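PDB 2JD4: laminin subunit ALPHA-1 from Mus musculus, which forms the alpha chain of the basement membrane protein laminin-111, its paired LG4-5 domains probably serving attachment to the cell surface. Local coordinates for residues 43-48 with 59-64; 73-78 with 82-87; 116-121 with 126-131. The protein carries 4 engineered substitutions. All coordinates share one frame; numbering follows the deposited sequence.

In the fold
Following the chain from the N terminus, contact 1 comes first: a short connection leads from strand 44-53 to strand 58-64 in the other sheet of the domain, and residues 43-48 and 59-64 meet across the core between them. Contact 2 then closes the tight hairpin of strands 71-77 and 80-86, next to strand 58-64, and contact 3 closes a second hairpin, strands 116-121 and 124-130, back in the sheet of strand 44-53. The three lie in series, none nested or crossing. Contact 2 touches both others: its strands extend the sheet that holds Tyr61, and it packs Phe83 and Phe85 against Met119 and Ala117, whereas contacts 1 and 3 stay about 6 Å apart at their nearest atoms.

Contact 1 (43-48 with 59-64); sequences KRLQVQ and LIYYVA
Val47 and the ring of Tyr61 reach toward each other from opposite directions, and the two branches of the valine are spread along the aromatic group from CE2 to the OH end. Methyl CG1 lies 3.8 Å from CE2 of Tyr61, while CG2 of Val47 sits nearer the phenolic end, 3.7 Å from OH of Tyr61. CG1 meets the ring obliquely; between them the two methyls touch both ring carbons and the oxygen. Tyr61 gains this position from a chi1 of 81°, which places CG between the backbone N and the carbonyl carbon and sends the long ring across the interior.

Leu45 adds a looser contact from a different direction, with its CD2 4.3 Å from Tyr61 OH. The nearest CA atoms, Val47 to Tyr61 at 9.6 Å and Leu45 to Val63 at 10.6 Å, are too far apart for neighbours in one sheet. The two strands belong to opposite layers of the beta sandwich characteristic of laminin G domains, and only side chains bridge the gap. The Val63 side chain also points inward but approaches strand 44-53 less closely, and lies against Ala72 of its own sheet.

Although buried among methyl groups, the Tyr61 hydroxyl is satisfied by a hydrogen bond with Thr110 OG1 on strand 106-113, the strand whose backbone also pairs with Val47. The tyrosine thereby links one sheet to two adjacent strands of the other, by apolar contact and by a polar bond. Tyr61 also touches Leu74 on the adjacent strand 71-77 and Phe83 on strand 80-86 beyond it. At the root of the side chain, Ile60 and Tyr61 both face Leu74 in a classic beta bulge. The side chain of Leu45, packed on Tyr112 and Leu138, is about 12 Å from a bound magnesium ion.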
loop_
_atom_site.group_PDB
_atom_site.type_symbol
_atom_site.label_atom_id
_atom_site.label_comp_id
_atom_site.label_asym_id
_atom_site.label_seq_id
_atom_site.Cartn_x
_atom_site.Cartn_y
_atom_site.Cartn_z
ATOM N N LYS A 43 -6.616 -19.652 28.811
ATOM C CA LYS A 43 -6.227 -18.828 29.948
ATOM C C LYS A 43 -4.967 -18.016 29.702
ATOM O O LYS A 43 -4.541 -17.247 30.561
ATOM C CB LYS A 43 -6.024 -19.714 31.183
ATOM C CG LYS A 43 -7.310 -20.234 31.811
ATOM C CD LYS A 43 -8.085 -19.101 32.476
ATOM C CE LYS A 43 -9.355 -19.607 33.146
ATOM N NZ LYS A 43 -9.059 -20.598 34.213
ATOM N N ARG A 44 -4.366 -18.177 28.530
ATOM C CA ARG A 44 -3.144 -17.445 28.234
ATOM C C ARG A 44 -2.852 -17.367 26.742
ATOM O O ARG A 44 -2.874 -18.378 26.039
ATOM C CB ARG A 44 -1.966 -18.105 28.961
ATOM C CG ARG A 44 -0.606 -17.484 28.686
ATOM C CD ARG A 44 0.446 -18.055 29.627
ATOM N NE ARG A 44 0.600 -19.502 29.490
ATOM C CZ ARG A 44 1.174 -20.098 28.450
ATOM N NH1 ARG A 44 1.651 -19.370 27.448
ATOM N NH2 ARG A 44 1.276 -21.421 28.411
ATOM N N LEU A 45 -2.597 -16.151 26.267
ATOM C CA LEU A 45 -2.273 -15.924 24.862
ATOM C C LEU A 45 -1.086 -14.978 24.774
ATOM O O LEU A 45 -1.221 -13.777 25.010
ATOM C CB LEU A 45 -3.468 -15.317 24.114
ATOM C CG LEU A 45 -3.223 -14.923 22.647
ATOM C CD1 LEU A 45 -2.983 -16.170 21.803
ATOM C CD2 LEU A 45 -4.417 -14.137 22.110
ATOM N N GLN A 46 0.085 -15.524 24.461
ATOM C CA GLN A 46 1.284 -14.710 24.320
ATOM C C GLN A 46 1.806 -14.856 22.904
ATOM O O GLN A 46 2.176 -15.952 22.478
ATOM C CB GLN A 46 2.385 -15.137 25.294
ATOM C CG GLN A 46 3.681 -14.338 25.094
ATOM C CD GLN A 46 4.862 -14.881 25.892
ATOM O OE1 GLN A 46 4.882 -14.817 27.126
ATOM N NE2 GLN A 46 5.852 -15.422 25.187
ATOM N N VAL A 47 1.835 -13.748 22.179
ATOM C CA VAL A 47 2.314 -13.759 20.808
ATOM C C VAL A 47 3.534 -12.858 20.670
ATOM O O VAL A 47 3.550 -11.723 21.158
ATOM C CB VAL A 47 1.225 -13.269 19.831
ATOM C CG1 VAL A 47 1.743 -13.327 18.396
ATOM C CG2 VAL A 47 -0.033 -14.121 19.976
ATOM N N GLN A 48 4.565 -13.373 20.016
ATOM C CA GLN A 48 5.775 -12.602 19.793
ATOM C C GLN A 48 6.106 -12.696 18.309
ATOM O O GLN A 48 6.074 -13.781 17.728
ATOM C CB GLN A 48 6.930 -13.157 20.632
ATOM C CG GLN A 48 8.143 -12.253 20.683
ATOM C CD GLN A 48 9.245 -12.815 21.564
ATOM O OE1 GLN A 48 8.994 -13.240 22.695
ATOM N NE2 GLN A 48 10.474 -12.817 21.053
ATOM N N LEU A 59 -4.278 -4.892 9.708
ATOM C CA LEU A 59 -4.475 -5.992 10.654
ATOM C C LEU A 59 -3.236 -6.893 10.632
ATOM O O LEU A 59 -2.805 -7.325 9.568
ATOM C CB LEU A 59 -5.735 -6.792 10.280
ATOM C CG LEU A 59 -6.133 -7.955 11.200
ATOM C CD1 LEU A 59 -7.639 -8.191 11.137
ATOM C CD2 LEU A 59 -5.374 -9.216 10.799
ATOM N N ILE A 60 -2.668 -7.169 11.806
ATOM C CA ILE A 60 -1.464 -7.994 11.902
ATOM C C ILE A 60 -1.788 -9.468 12.194
ATOM O O ILE A 60 -1.211 -10.362 11.565
ATOM C CB ILE A 60 -0.502 -7.410 12.951
ATOM C CG1 ILE A 60 -0.143 -5.967 12.556
ATOM C CG2 ILE A 60 0.746 -8.285 13.058
ATOM C CD1 ILE A 60 0.584 -5.153 13.636
ATOM N N TYR A 61 -2.687 -9.729 13.148
ATOM C CA TYR A 61 -3.131 -11.104 13.413
ATOM C C TYR A 61 -4.532 -11.124 14.009
ATOM O O TYR A 61 -4.968 -10.149 14.635
ATOM C CB TYR A 61 -2.145 -11.885 14.309
ATOM C CG TYR A 61 -2.210 -11.646 15.804
ATOM C CD1 TYR A 61 -3.309 -12.063 16.558
ATOM C CD2 TYR A 61 -1.142 -11.057 16.475
ATOM C CE1 TYR A 61 -3.334 -11.901 17.941
ATOM C CE2 TYR A 61 -1.159 -10.888 17.858
ATOM C CZ TYR A 61 -2.261 -11.315 18.583
ATOM O OH TYR A 61 -2.278 -11.157 19.950
ATOM N N TYR A 62 -5.228 -12.239 13.805
ATOM C CA TYR A 62 -6.591 -12.410 14.288
ATOM C C TYR A 62 -6.919 -13.879 14.573
ATOM O O TYR A 62 -6.515 -14.773 13.825
ATOM C CB TYR A 62 -7.551 -11.858 13.229
ATOM C CG TYR A 62 -9.025 -12.094 13.467
ATOM C CD1 TYR A 62 -9.758 -11.278 14.334
ATOM C CD2 TYR A 62 -9.700 -13.106 12.790
ATOM C CE1 TYR A 62 -11.123 -11.468 14.511
ATOM C CE2 TYR A 62 -11.066 -13.307 12.962
ATOM C CZ TYR A 62 -11.770 -12.486 13.821
ATOM O OH TYR A 62 -13.121 -12.681 13.985
ATOM N N VAL A 63 -7.637 -14.113 15.670
ATOM C CA VAL A 63 -8.098 -15.449 16.058
ATOM C C VAL A 63 -9.504 -15.241 16.602
ATOM O O VAL A 63 -9.784 -14.216 17.228
ATOM C CB VAL A 63 -7.222 -16.107 17.159
ATOM C CG1 VAL A 63 -5.864 -16.476 16.594
ATOM C CG2 VAL A 63 -7.082 -15.179 18.352
ATOM N N ALA A 64 -10.400 -16.190 16.354
ATOM C CA ALA A 64 -11.767 -16.025 16.825
ATOM C C ALA A 64 -12.573 -17.304 16.846
ATOM O O ALA A 64 -12.254 -18.285 16.164
ATOM C CB ALA A 64 -12.485 -14.991 15.969
#

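Contact 2 (73-78 with 82-87); sequences TLQLQE and HFMFDL. With MG (magnesium ion), chain C.
With chi1 at 76°, Met84 starts its side chain over its own main chain, and CG2 of Thr73 is placed likewise on the facing strand; the two side chains then run side by side, with Thr73 CG2 3.7 Å from Met84 CG. Thr73 OG1 is left to bond to Tyr61 O on the next strand. On the same face Gln77 lays CB 3.7 Å from His82 CD2, its amide turned 51° from the imidazole, whose ND1 bonds to Ser95 OG. A water donates to Gln75 OE1 and, weakly, to His82 O, bridging the strands, while Gln75 NE2 bonds to Ile158 O and Ile161 O. Leu74 and Phe83 occupy the other face, where CD1 of the phenylalanine brings its ring edge 3.5 Å from Thr73 O.

Four backbone bonds join the antiparallel strands, two between Thr73 and Met84 and two between Gln75 and His82; Leu74 and Phe83 form the non-hydrogen-bonded pair. Just past this beta hairpin, Leu87 O binds a magnesium ion at 2.3 Å, completing with two waters, Asp70, Thr137 and Asp139 the metal site at the rim of this laminin G sandwich.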
loop_
_atom_site.group_PDB
_atom_site.type_symbol
_atom_site.label_atom_id
_atom_site.label_comp_id
_atom_site.label_asym_id
_atom_site.label_seq_id
_atom_site.Cartn_x
_atom_site.Cartn_y
_atom_site.Cartn_z
ATOM N N THR A 73 -7.114 -9.801 18.605
ATOM C CA THR A 73 -6.501 -9.213 17.419
ATOM C C THR A 73 -5.461 -8.142 17.746
ATOM O O THR A 73 -5.472 -7.549 18.831
ATOM C CB THR A 73 -7.590 -8.596 16.497
ATOM O OG1 THR A 73 -6.985 -8.056 15.317
ATOM C CG2 THR A 73 -8.341 -7.486 17.226
ATOM N N LEU A 74 -4.539 -7.936 16.808
ATOM C CA LEU A 74 -3.495 -6.923 16.919
ATOM C C LEU A 74 -3.588 -6.139 15.615
ATOM O O LEU A 74 -3.437 -6.706 14.525
ATOM C CB LEU A 74 -2.103 -7.556 17.047
ATOM C CG LEU A 74 -0.928 -6.562 17.026
ATOM C CD1 LEU A 74 -0.960 -5.703 18.284
ATOM C CD2 LEU A 74 0.401 -7.296 16.933
ATOM N N GLN A 75 -3.856 -4.841 15.727
ATOM C CA GLN A 75 -4.001 -3.972 14.560
ATOM C C GLN A 75 -3.144 -2.723 14.690
ATOM O O GLN A 75 -2.836 -2.281 15.798
ATOM C CB GLN A 75 -5.468 -3.550 14.402
ATOM C CG GLN A 75 -6.440 -4.693 14.178
ATOM C CD GLN A 75 -7.875 -4.322 14.545
ATOM O OE1 GLN A 75 -8.151 -3.952 15.682
ATOM N NE2 GLN A 75 -8.788 -4.424 13.583
ATOM N N LEU A 76 -2.750 -2.164 13.551
ATOM C CA LEU A 76 -1.962 -0.941 13.536
ATOM C C LEU A 76 -2.926 0.160 13.109
ATOM O O LEU A 76 -3.738 -0.043 12.208
ATOM C CB LEU A 76 -0.827 -1.029 12.520
ATOM C CG LEU A 76 0.138 0.162 12.539
ATOM C CD1 LEU A 76 1.023 0.072 13.790
ATOM C CD2 LEU A 76 1.000 0.155 11.277
ATOM N N GLN A 77 -2.841 1.314 13.763
ATOM C CA GLN A 77 -3.709 2.443 13.439
ATOM C C GLN A 77 -2.967 3.744 13.703
ATOM O O GLN A 77 -2.427 3.958 14.794
ATOM C CB GLN A 77 -4.987 2.396 14.273
ATOM C CG GLN A 77 -5.926 3.567 14.012
ATOM C CD GLN A 77 -7.181 3.515 14.862
ATOM O OE1 GLN A 77 -8.109 2.760 14.576
ATOM N NE2 GLN A 77 -7.209 4.313 15.922
ATOM N N GLU A 78 -2.939 4.611 12.695
ATOM C CA GLU A 78 -2.237 5.882 12.801
ATOM C C GLU A 78 -0.793 5.633 13.216
ATOM O O GLU A 78 -0.214 6.390 13.994
ATOM C CB GLU A 78 -2.934 6.806 13.809
ATOM C CG GLU A 78 -4.364 7.181 13.408
ATOM C CD GLU A 78 -5.035 8.125 14.402
ATOM O OE1 GLU A 78 -5.103 7.787 15.603
ATOM O OE2 GLU A 78 -5.500 9.203 13.977
ATOM N N HIS A 82 -2.450 -1.533 18.646
ATOM C CA HIS A 82 -3.615 -1.746 19.509
ATOM C C HIS A 82 -3.889 -3.252 19.612
ATOM O O HIS A 82 -4.033 -3.931 18.595
ATOM C CB HIS A 82 -4.847 -1.043 18.924
ATOM C CG HIS A 82 -4.679 0.435 18.768
ATOM N ND1 HIS A 82 -4.894 1.323 19.800
ATOM C CD2 HIS A 82 -4.281 1.181 17.709
ATOM C CE1 HIS A 82 -4.636 2.551 19.385
ATOM N NE2 HIS A 82 -4.261 2.492 18.119
ATOM N N PHE A 83 -3.960 -3.756 20.844
ATOM C CA PHE A 83 -4.211 -5.171 21.127
ATOM C C PHE A 83 -5.527 -5.292 21.888
ATOM O O PHE A 83 -5.689 -4.677 22.943
ATOM C CB PHE A 83 -3.050 -5.733 21.977
ATOM C CG PHE A 83 -3.311 -7.093 22.589
ATOM C CD1 PHE A 83 -3.829 -8.142 21.830
ATOM C CD2 PHE A 83 -2.980 -7.339 23.924
ATOM C CE1 PHE A 83 -4.010 -9.424 22.393
ATOM C CE2 PHE A 83 -3.156 -8.607 24.490
ATOM C CZ PHE A 83 -3.671 -9.652 23.725
ATOM N N MET A 84 -6.467 -6.070 21.360
ATOM C CA MET A 84 -7.745 -6.246 22.047
ATOM C C MET A 84 -8.328 -7.647 21.878
ATOM O O MET A 84 -8.076 -8.337 20.883
ATOM C CB MET A 84 -8.763 -5.201 21.564
ATOM C CG MET A 84 -9.359 -5.458 20.190
ATOM S SD MET A 84 -10.652 -4.240 19.779
ATOM C CE MET A 84 -9.650 -2.827 19.319
ATOM N N PHE A 85 -9.114 -8.061 22.863
ATOM C CA PHE A 85 -9.746 -9.377 22.845
ATOM C C PHE A 85 -11.031 -9.340 23.664
ATOM O O PHE A 85 -11.232 -8.436 24.473
ATOM C CB PHE A 85 -8.788 -10.432 23.420
ATOM C CG PHE A 85 -8.312 -10.127 24.817
ATOM C CD1 PHE A 85 -9.070 -10.494 25.925
ATOM C CD2 PHE A 85 -7.116 -9.449 25.021
ATOM C CE1 PHE A 85 -8.638 -10.187 27.226
ATOM C CE2 PHE A 85 -6.677 -9.138 26.313
ATOM C CZ PHE A 85 -7.443 -9.508 27.415
ATOM N N ASP A 86 -11.896 -10.323 23.439
ATOM C CA ASP A 86 -13.165 -10.432 24.161
ATOM C C ASP A 86 -13.310 -11.903 24.527
ATOM O O ASP A 86 -13.306 -12.765 23.646
ATOM C CB ASP A 86 -14.335 -10.016 23.263
ATOM C CG ASP A 86 -15.623 -9.760 24.043
ATOM O OD1 ASP A 86 -15.894 -10.486 25.023
ATOM O OD2 ASP A 86 -16.375 -8.836 23.660
ATOM N N LEU A 87 -13.439 -12.187 25.818
ATOM C CA LEU A 87 -13.575 -13.559 26.290
ATOM C C LEU A 87 -15.018 -14.062 26.251
ATOM O O LEU A 87 -15.304 -15.180 26.687
ATOM C CB LEU A 87 -13.031 -13.677 27.716
ATOM C CG LEU A 87 -11.634 -13.100 27.970
ATOM C CD1 LEU A 87 -11.243 -13.348 29.419
ATOM C CD2 LEU A 87 -10.610 -13.749 27.035
HETATM MG MG MG C . -14.969 -17.403 26.301
HETATM O O HOH W 1 -6.925 -4.000 18.266
HETATM O O HOH W 2 -17.132 -17.479 25.409
HETATM O O HOH W 3 -15.632 -17.818 28.404
#

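Contact 3 (116-121 with 126-131); sequences KAFMTV and SPSVTV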
loop_
_atom_site.group_PDB
_atom_site.type_symbol
_atom_site.label_atom_id
_atom_site.label_comp_id
_atom_site.label_asym_id
_atom_site.label_seq_id
_atom_site.Cartn_x
_atom_site.Cartn_y
_atom_site.Cartn_z
ATOM N N LYS A 116 -4.916 -10.214 33.568
ATOM C CA LYS A 116 -4.212 -9.027 33.095
ATOM C C LYS A 116 -3.864 -9.137 31.609
ATOM O O LYS A 116 -3.943 -10.213 31.018
ATOM C CB LYS A 116 -2.927 -8.818 33.908
ATOM C CG LYS A 116 -3.135 -8.329 35.344
ATOM C CD LYS A 116 -3.869 -9.347 36.215
ATOM C CE LYS A 116 -3.058 -10.622 36.412
ATOM N NZ LYS A 116 -3.795 -11.663 37.187
ATOM N N ALA A 117 -3.488 -8.011 31.012
ATOM C CA ALA A 117 -3.108 -7.965 29.603
ATOM C C ALA A 117 -2.147 -6.799 29.406
ATOM O O ALA A 117 -2.300 -5.756 30.041
ATOM C CB ALA A 117 -4.343 -7.786 28.729
ATOM N N PHE A 118 -1.149 -6.977 28.545
ATOM C CA PHE A 118 -0.182 -5.914 28.287
ATOM C C PHE A 118 0.552 -6.097 26.955
ATOM O O PHE A 118 0.443 -7.142 26.316
ATOM C CB PHE A 118 0.814 -5.816 29.450
ATOM C CG PHE A 118 1.638 -7.055 29.665
ATOM C CD1 PHE A 118 2.905 -7.170 29.100
ATOM C CD2 PHE A 118 1.145 -8.109 30.426
ATOM C CE1 PHE A 118 3.671 -8.322 29.293
ATOM C CE2 PHE A 118 1.901 -9.264 30.624
ATOM C CZ PHE A 118 3.163 -9.371 30.057
ATOM N N MET A 119 1.287 -5.070 26.539
ATOM C CA MET A 119 2.021 -5.107 25.275
ATOM C C MET A 119 3.466 -4.685 25.451
ATOM O O MET A 119 3.788 -3.902 26.341
ATOM C CB MET A 119 1.393 -4.160 24.259
ATOM C CG MET A 119 -0.074 -4.357 23.999
ATOM S SD MET A 119 -0.612 -3.119 22.809
ATOM C CE MET A 119 0.294 -3.722 21.342
ATOM N N THR A 120 4.328 -5.184 24.573
ATOM C CA THR A 120 5.745 -4.845 24.617
ATOM C C THR A 120 6.260 -4.602 23.204
ATOM O O THR A 120 5.957 -5.365 22.288
ATOM C CB THR A 120 6.581 -5.987 25.244
ATOM O OG1 THR A 120 6.019 -6.362 26.509
ATOM C CG2 THR A 120 8.019 -5.539 25.449
ATOM N N VAL A 121 7.018 -3.526 23.026
ATOM C CA VAL A 121 7.606 -3.213 21.729
ATOM C C VAL A 121 9.073 -2.901 21.976
ATOM O O VAL A 121 9.405 -2.006 22.749
ATOM C CB VAL A 121 6.923 -2.000 21.041
ATOM C CG1 VAL A 121 7.639 -1.679 19.716
ATOM C CG2 VAL A 121 5.453 -2.316 20.766
ATOM N N SER A 126 4.374 -1.963 28.394
ATOM C CA SER A 126 3.338 -0.994 28.751
ATOM C C SER A 126 2.685 -1.414 30.062
ATOM O O SER A 126 2.776 -2.569 30.465
ATOM C CB SER A 126 2.258 -0.949 27.674
ATOM O OG SER A 126 1.458 -2.121 27.732
ATOM N N PRO A 127 2.020 -0.478 30.753
ATOM C CA PRO A 127 1.380 -0.870 32.011
ATOM C C PRO A 127 0.283 -1.892 31.719
ATOM O O PRO A 127 -0.257 -1.930 30.611
ATOM C CB PRO A 127 0.826 0.455 32.536
ATOM C CG PRO A 127 1.852 1.441 32.060
ATOM C CD PRO A 127 2.076 0.989 30.628
ATOM N N SER A 128 -0.042 -2.726 32.704
ATOM C CA SER A 128 -1.072 -3.741 32.521
ATOM C C SER A 128 -2.490 -3.193 32.622
ATOM O O SER A 128 -2.731 -2.144 33.217
ATOM C CB SER A 128 -0.905 -4.864 33.545
ATOM O OG SER A 128 0.272 -5.607 33.296
ATOM N N VAL A 129 -3.424 -3.923 32.026
ATOM C CA VAL A 129 -4.831 -3.565 32.052
ATOM C C VAL A 129 -5.572 -4.763 32.631
ATOM O O VAL A 129 -5.166 -5.912 32.424
ATOM C CB VAL A 129 -5.364 -3.263 30.637
ATOM C CG1 VAL A 129 -6.860 -3.032 30.685
ATOM C CG2 VAL A 129 -4.669 -2.038 30.071
ATOM N N THR A 130 -6.649 -4.499 33.363
ATOM C CA THR A 130 -7.431 -5.565 33.975
ATOM C C THR A 130 -8.448 -6.149 33.006
ATOM O O THR A 130 -9.204 -5.419 32.369
ATOM C CB THR A 130 -8.168 -5.053 35.239
ATOM O OG1 THR A 130 -7.204 -4.748 36.252
ATOM C CG2 THR A 130 -9.141 -6.103 35.769
ATOM N N VAL A 131 -8.459 -7.472 32.897
ATOM C CA VAL A 131 -9.388 -8.149 32.008
ATOM C C VAL A 131 -10.818 -7.755 32.362
ATOM O O VAL A 131 -11.217 -7.793 33.531
ATOM C CB VAL A 131 -9.220 -9.683 32.094
ATOM C CG1 VAL A 131 -10.326 -10.385 31.322
ATOM C CG2 VAL A 131 -7.862 -10.074 31.522
#
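Ala117 O receives two groups from the facing strand: the N-H of Val129, with N 2.9 Å away and a bond angle of 154°, and the weaker CA-H of Ser128, whose CA lies 3.4 Å from that oxygen. The return bond, from Ala117 N to Val129 O, is bent and weak. Beyond Pro127 the pairing resumes in a different form. Ser126 N donates to Met119 O at 2.9 Å, but the N-H of Met119 is taken by the serine side chain instead of a backbone carbonyl, at 3.2 Å from Met119 N to Ser126 OG. The serine chi1 of 73° turns the hydroxyl toward the opposite strand, within range of that N-H. Without the hydroxyl, as with an alanine here, the Met119 N-H would probably lose its acceptor, leaving the hairpin held at this point by one hydrogen bond, from Ser126 N to Met119 O.

The side chains add smaller contacts. Ser128 OG comes within 3.9 Å of Phe118 CB and approaches the ring obliquely. At the far end Val131 CG2 rests 3.6 Å from Lys116 N.

This antiparallel hairpin, its second strand interrupted near Pro127, lies along the margin of one sheet of the sandwich. Phe118 and Thr120 pack on Glu111 and Lys109 of the neighbouring strand 106-113. From the other face Ala117 and Met119 reach into the core, against Phe83 and Phe85 of strand 80-86 and Val94 of strand 91-95, and Val131 meets Leu87 near the magnesium-binding loop.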